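Local structure of acidocalcisomal pyrophosphatase (Trypanosoma brucei brucei, 5C5V) at residues A[12-15]-A[19-22]; A[111-116]-A[236-241]. The protein probably hydrolyses inorganic pyrophosphate to two phosphates with magnesium as cofactor, and carries an EF-hand-like region ahead of its pyrophosphatase fold. All coordinates share one frame; numbering follows the deposited sequence.

The two contacts lie far apart in the chain, with centres 34 Å from each other and nearest atoms about 20 Å apart, and they share no helix or sheet. They come in series: contact 1 is complete, at residues 12-22, before contact 2 opens at 111-116. Contact 1 is local and joins helix 3-14 to the loop after it in the N-terminal helical part. Contact 2 is long-range, joining a three-stranded antiparallel sheet to the mixed sheet that carries metal ligands such as D251. Both have residues touching the second subunit, so the helical part and the pyrophosphatase part each contribute to the assembly.

Contact 1 of 2, residues A[12-15]-A[19-22]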
loop_
_atom_site.group_PDB
_atom_site.type_symbol
_atom_site.label_atom_id
_atom_site.label_comp_id
_atom_site.label_asym_id
_atom_site.label_seq_id
_atom_site.Cartn_x
_atom_site.Cartn_y
_atom_site.Cartn_z
ATOM N N LEU A 12 -41.380 1.939 3.794
ATOM C CA LEU A 12 -42.468 2.548 3.057
ATOM C C LEU A 12 -42.695 3.983 3.533
ATOM O O LEU A 12 -42.897 4.901 2.739
ATOM C CB LEU A 12 -43.758 1.715 3.231
ATOM C CG LEU A 12 -45.121 2.155 2.683
ATOM C CD1 LEU A 12 -45.763 3.194 3.564
ATOM C CD2 LEU A 12 -45.006 2.673 1.274
ATOM N N PHE A 13 -42.692 4.141 4.849
ATOM C CA PHE A 13 -42.931 5.422 5.489
ATOM C C PHE A 13 -41.850 6.432 5.070
ATOM O O PHE A 13 -42.141 7.591 4.768
ATOM C CB PHE A 13 -42.971 5.234 7.006
ATOM C CG PHE A 13 -43.385 6.452 7.758
ATOM C CD1 PHE A 13 -42.467 7.433 8.080
ATOM C CD2 PHE A 13 -44.695 6.610 8.167
ATOM C CE1 PHE A 13 -42.857 8.559 8.782
ATOM C CE2 PHE A 13 -45.086 7.729 8.865
ATOM C CZ PHE A 13 -44.163 8.703 9.177
ATOM N N SER A 14 -40.606 5.970 5.038
ATOM C CA SER A 14 -39.488 6.831 4.674
ATOM C C SER A 14 -39.615 7.335 3.247
ATOM O O SER A 14 -39.108 8.402 2.926
ATOM C CB SER A 14 -38.163 6.099 4.845
ATOM O OG SER A 14 -37.926 5.836 6.210
ATOM N N ALA A 15 -40.306 6.590 2.390
ATOM C CA ALA A 15 -40.489 7.054 1.023
ATOM C C ALA A 15 -41.503 8.189 0.966
ATOM O O ALA A 15 -41.677 8.827 -0.074
ATOM C CB ALA A 15 -40.908 5.917 0.122
ATOM N N THR A 19 -36.892 13.054 3.981
ATOM C CA THR A 19 -36.022 13.956 4.687
ATOM C C THR A 19 -36.028 13.715 6.203
ATOM O O THR A 19 -35.391 14.454 6.962
ATOM C CB THR A 19 -36.450 15.386 4.309
ATOM O OG1 THR A 19 -35.514 15.896 3.358
ATOM C CG2 THR A 19 -36.630 16.309 5.498
ATOM N N HIS A 20 -36.736 12.666 6.629
ATOM C CA HIS A 20 -36.836 12.284 8.043
ATOM C C HIS A 20 -37.337 13.421 8.939
ATOM O O HIS A 20 -36.744 13.709 9.975
ATOM C CB HIS A 20 -35.496 11.774 8.561
ATOM C CG HIS A 20 -35.045 10.505 7.903
ATOM N ND1 HIS A 20 -35.923 9.502 7.540
ATOM C CD2 HIS A 20 -33.814 10.080 7.528
ATOM C CE1 HIS A 20 -35.249 8.512 6.977
ATOM N NE2 HIS A 20 -33.967 8.838 6.957
ATOM N N LEU A 21 -38.413 14.079 8.529
ATOM C CA LEU A 21 -39.100 15.012 9.409
ATOM C C LEU A 21 -39.606 14.319 10.674
ATOM O O LEU A 21 -39.826 14.966 11.701
ATOM C CB LEU A 21 -40.289 15.659 8.699
ATOM C CG LEU A 21 -39.951 16.472 7.455
ATOM C CD1 LEU A 21 -41.224 17.057 6.836
ATOM C CD2 LEU A 21 -38.902 17.547 7.756
ATOM N N GLY A 22 -39.858 13.014 10.569
ATOM C CA GLY A 22 -40.408 12.240 11.665
ATOM C C GLY A 22 -41.923 12.087 11.587
ATOM O O GLY A 22 -42.522 11.378 12.399
#
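The backbones come closest at S14 and H20, whose CA atoms are 6.9 Å apart, where residues 12-14 of helix 3-14 face the loop that follows, the two segments being separated by only three residues. The contact is small, burying 110 Å² in total, and rests on van der Waals packing. S14 OG lies at the edge of the H20 imidazole, in the ring plane, 3.9 Å from CE1. That hydroxyl is already hydrogen-bonded to the carbonyl of S10, one helical turn back. H20 takes positive backbone angles (55°/48°), and its CG lies anti to the carbonyl carbon (chi1 -65°), which sends the ring back to S14. Its NE2 bonds D324 of the second subunit, whose carboxylate would tend to stabilise a protonated imidazole. From the helix, F13 CZ comes no nearer than 4.5 Å to G22 O, obliquely, while the same ring meets F61 edge-to-face. D17, between the two segments, receives the amides of L21 and G22 on its two carboxylate oxygens and so fixes the turn. Loop, glycine and flanking helices are consistent with an EF-hand: helix 3-14 enters, strand 23-24 and helix 26-36 follow, L12 packs on V32 and Y35 of the latter, and F87 of helix 73-87 covers L12 and A15.

Contact 2 of 2, residues A[111-116]-A[236-241]; sequences VLYFFR and GQVSAV
A strand of the three-stranded antiparallel sheet 94-101/110-117/123-126 here meets the loop leading into strand 238-251 of the mixed pyrophosphatase sheet, and that strand's first residue, V238, through one tyrosine rather than through strand pairing. The side chain of Y113 spans the gap, and its OH donates a hydrogen bond to G236 O at 2.7 Å. The geometry is specific: the hydroxyl lies in the carbonyl plane, on a lone pair, with a C=O...donor angle of 104°, so it approaches the oxygen from the flank and not from beyond its end. Seen from the ring, the same carbonyl oxygen sits at the edge, near the ring plane. With CG beside the backbone N and anti to the carbonyl carbon (chi1 -68°), the tyrosine extends from its strand and delivers the hydroxyl to the loop. There it also comes within 3.0 Å of G236 CA, an approach possible because this residue has no side chain; its positive phi (86°) likewise suits glycine. Beyond the polar tip, V238 closes on the ring: its CG2 lies 4.2 Å from Y113 CE1, oblique to the ring. The touching residues are all buried, and the hydrogen bond gives a buried hydroxyl a partner, beside the apolar side chains of V238 and I155. I155 of strand 152-156 packs on both Y113 and V238, and L96 adds to the cover of V238, while T142 of the second subunit touches V238 as well. The tyrosine side chain is about 11 Å from that of E167, a magnesium ligand, and does not line the pocket. The arrangement is a side-chain link between the 94-126 antiparallel sheet and the mixed sheet of the pyrophosphatase fold, whose strand 238-251 ends at the magnesium ligand D251.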
loop_
_atom_site.group_PDB
_atom_site.type_symbol
_atom_site.label_atom_id
_atom_site.label_comp_id
_atom_site.label_asym_id
_atom_site.label_seq_id
_atom_site.Cartn_x
_atom_site.Cartn_y
_atom_site.Cartn_z
ATOM N N VAL A 111 -16.310 -21.038 21.284
ATOM C CA VAL A 111 -16.760 -19.907 20.491
ATOM C C VAL A 111 -17.951 -20.339 19.647
ATOM O O VAL A 111 -17.818 -21.165 18.747
ATOM C CB VAL A 111 -15.662 -19.354 19.577
ATOM C CG1 VAL A 111 -16.187 -18.134 18.850
ATOM C CG2 VAL A 111 -14.402 -19.015 20.385
ATOM N N LEU A 112 -19.114 -19.775 19.955
ATOM C CA LEU A 112 -20.356 -20.147 19.299
ATOM C C LEU A 112 -20.745 -19.139 18.235
ATOM O O LEU A 112 -20.462 -17.948 18.375
ATOM C CB LEU A 112 -21.495 -20.279 20.322
ATOM C CG LEU A 112 -21.447 -21.492 21.251
ATOM C CD1 LEU A 112 -20.191 -21.442 22.095
ATOM C CD2 LEU A 112 -22.707 -21.583 22.130
ATOM N N TYR A 113 -21.402 -19.631 17.183
ATOM C CA TYR A 113 -21.847 -18.807 16.072
ATOM C C TYR A 113 -23.364 -18.783 15.949
ATOM O O TYR A 113 -24.039 -19.793 16.164
ATOM C CB TYR A 113 -21.236 -19.298 14.765
ATOM C CG TYR A 113 -19.735 -19.086 14.684
ATOM C CD1 TYR A 113 -19.190 -18.076 13.897
ATOM C CD2 TYR A 113 -18.870 -19.899 15.400
ATOM C CE1 TYR A 113 -17.804 -17.884 13.825
ATOM C CE2 TYR A 113 -17.513 -19.721 15.344
ATOM C CZ TYR A 113 -16.980 -18.715 14.557
ATOM O OH TYR A 113 -15.626 -18.569 14.517
ATOM N N PHE A 114 -23.894 -17.616 15.605
ATOM C CA PHE A 114 -25.314 -17.449 15.391
ATOM C C PHE A 114 -25.600 -16.680 14.116
ATOM O O PHE A 114 -24.733 -16.003 13.575
ATOM C CB PHE A 114 -25.946 -16.718 16.568
ATOM C CG PHE A 114 -25.785 -17.424 17.876
ATOM C CD1 PHE A 114 -26.831 -18.164 18.409
ATOM C CD2 PHE A 114 -24.587 -17.344 18.581
ATOM C CE1 PHE A 114 -26.691 -18.814 19.613
ATOM C CE2 PHE A 114 -24.443 -17.994 19.791
ATOM C CZ PHE A 114 -25.500 -18.736 20.308
ATOM N N PHE A 115 -26.835 -16.788 13.652
ATOM C CA PHE A 115 -27.357 -15.898 12.633
ATOM C C PHE A 115 -28.390 -15.015 13.289
ATOM O O PHE A 115 -29.236 -15.491 14.039
ATOM C CB PHE A 115 -27.997 -16.653 11.466
ATOM C CG PHE A 115 -27.013 -17.158 10.460
ATOM C CD1 PHE A 115 -25.656 -17.051 10.691
ATOM C CD2 PHE A 115 -27.442 -17.720 9.275
ATOM C CE1 PHE A 115 -24.755 -17.509 9.762
ATOM C CE2 PHE A 115 -26.533 -18.180 8.346
ATOM C CZ PHE A 115 -25.192 -18.074 8.589
ATOM N N ARG A 116 -28.297 -13.720 13.019
ATOM C CA ARG A 116 -29.375 -12.808 13.340
ATOM C C ARG A 116 -29.959 -12.353 12.020
ATOM O O ARG A 116 -29.299 -11.651 11.262
ATOM C CB ARG A 116 -28.878 -11.605 14.122
ATOM C CG ARG A 116 -29.960 -10.597 14.515
ATOM C CD ARG A 116 -29.232 -9.487 15.220
ATOM N NE ARG A 116 -28.655 -9.981 16.460
ATOM C CZ ARG A 116 -27.648 -9.384 17.083
ATOM N NH1 ARG A 116 -27.091 -8.308 16.535
ATOM N NH2 ARG A 116 -27.155 -9.898 18.212
ATOM N N GLY A 236 -11.810 -16.943 15.748
ATOM C CA GLY A 236 -13.157 -17.117 15.243
ATOM C C GLY A 236 -13.581 -16.081 14.214
ATOM O O GLY A 236 -14.659 -16.198 13.621
ATOM N N GLN A 237 -12.757 -15.050 14.021
ATOM C CA GLN A 237 -13.053 -14.011 13.038
ATOM C C GLN A 237 -13.120 -14.593 11.619
ATOM O O GLN A 237 -12.307 -15.436 11.247
ATOM C CB GLN A 237 -12.007 -12.887 13.106
ATOM C CG GLN A 237 -12.169 -11.840 12.013
ATOM C CD GLN A 237 -11.266 -10.629 12.201
ATOM O OE1 GLN A 237 -10.533 -10.517 13.194
ATOM N NE2 GLN A 237 -11.333 -9.699 11.255
ATOM N N VAL A 238 -14.105 -14.157 10.843
ATOM C CA VAL A 238 -14.291 -14.645 9.482
ATOM C C VAL A 238 -14.087 -13.504 8.506
ATOM O O VAL A 238 -14.669 -12.440 8.669
ATOM C CB VAL A 238 -15.717 -15.244 9.276
ATOM C CG1 VAL A 238 -15.862 -15.809 7.869
ATOM C CG2 VAL A 238 -16.020 -16.312 10.335
ATOM N N SER A 239 -13.275 -13.699 7.478
ATOM C CA SER A 239 -13.082 -12.608 6.542
ATOM C C SER A 239 -12.764 -13.104 5.149
ATOM O O SER A 239 -12.344 -14.241 4.960
ATOM C CB SER A 239 -11.981 -11.678 7.029
ATOM O OG SER A 239 -10.782 -12.412 7.215
ATOM N N ALA A 240 -12.988 -12.234 4.177
ATOM C CA ALA A 240 -12.872 -12.608 2.784
ATOM C C ALA A 240 -11.415 -12.673 2.371
ATOM O O ALA A 240 -10.638 -11.747 2.631
ATOM C CB ALA A 240 -13.639 -11.620 1.907
ATOM N N VAL A 241 -11.032 -13.779 1.746
ATOM C CA VAL A 241 -9.649 -13.935 1.324
ATOM C C VAL A 241 -9.554 -14.356 -0.126
ATOM O O VAL A 241 -10.514 -14.848 -0.724
ATOM C CB VAL A 241 -8.876 -14.972 2.180
ATOM C CG1 VAL A 241 -8.937 -14.615 3.653
ATOM C CG2 VAL A 241 -9.377 -16.385 1.913
#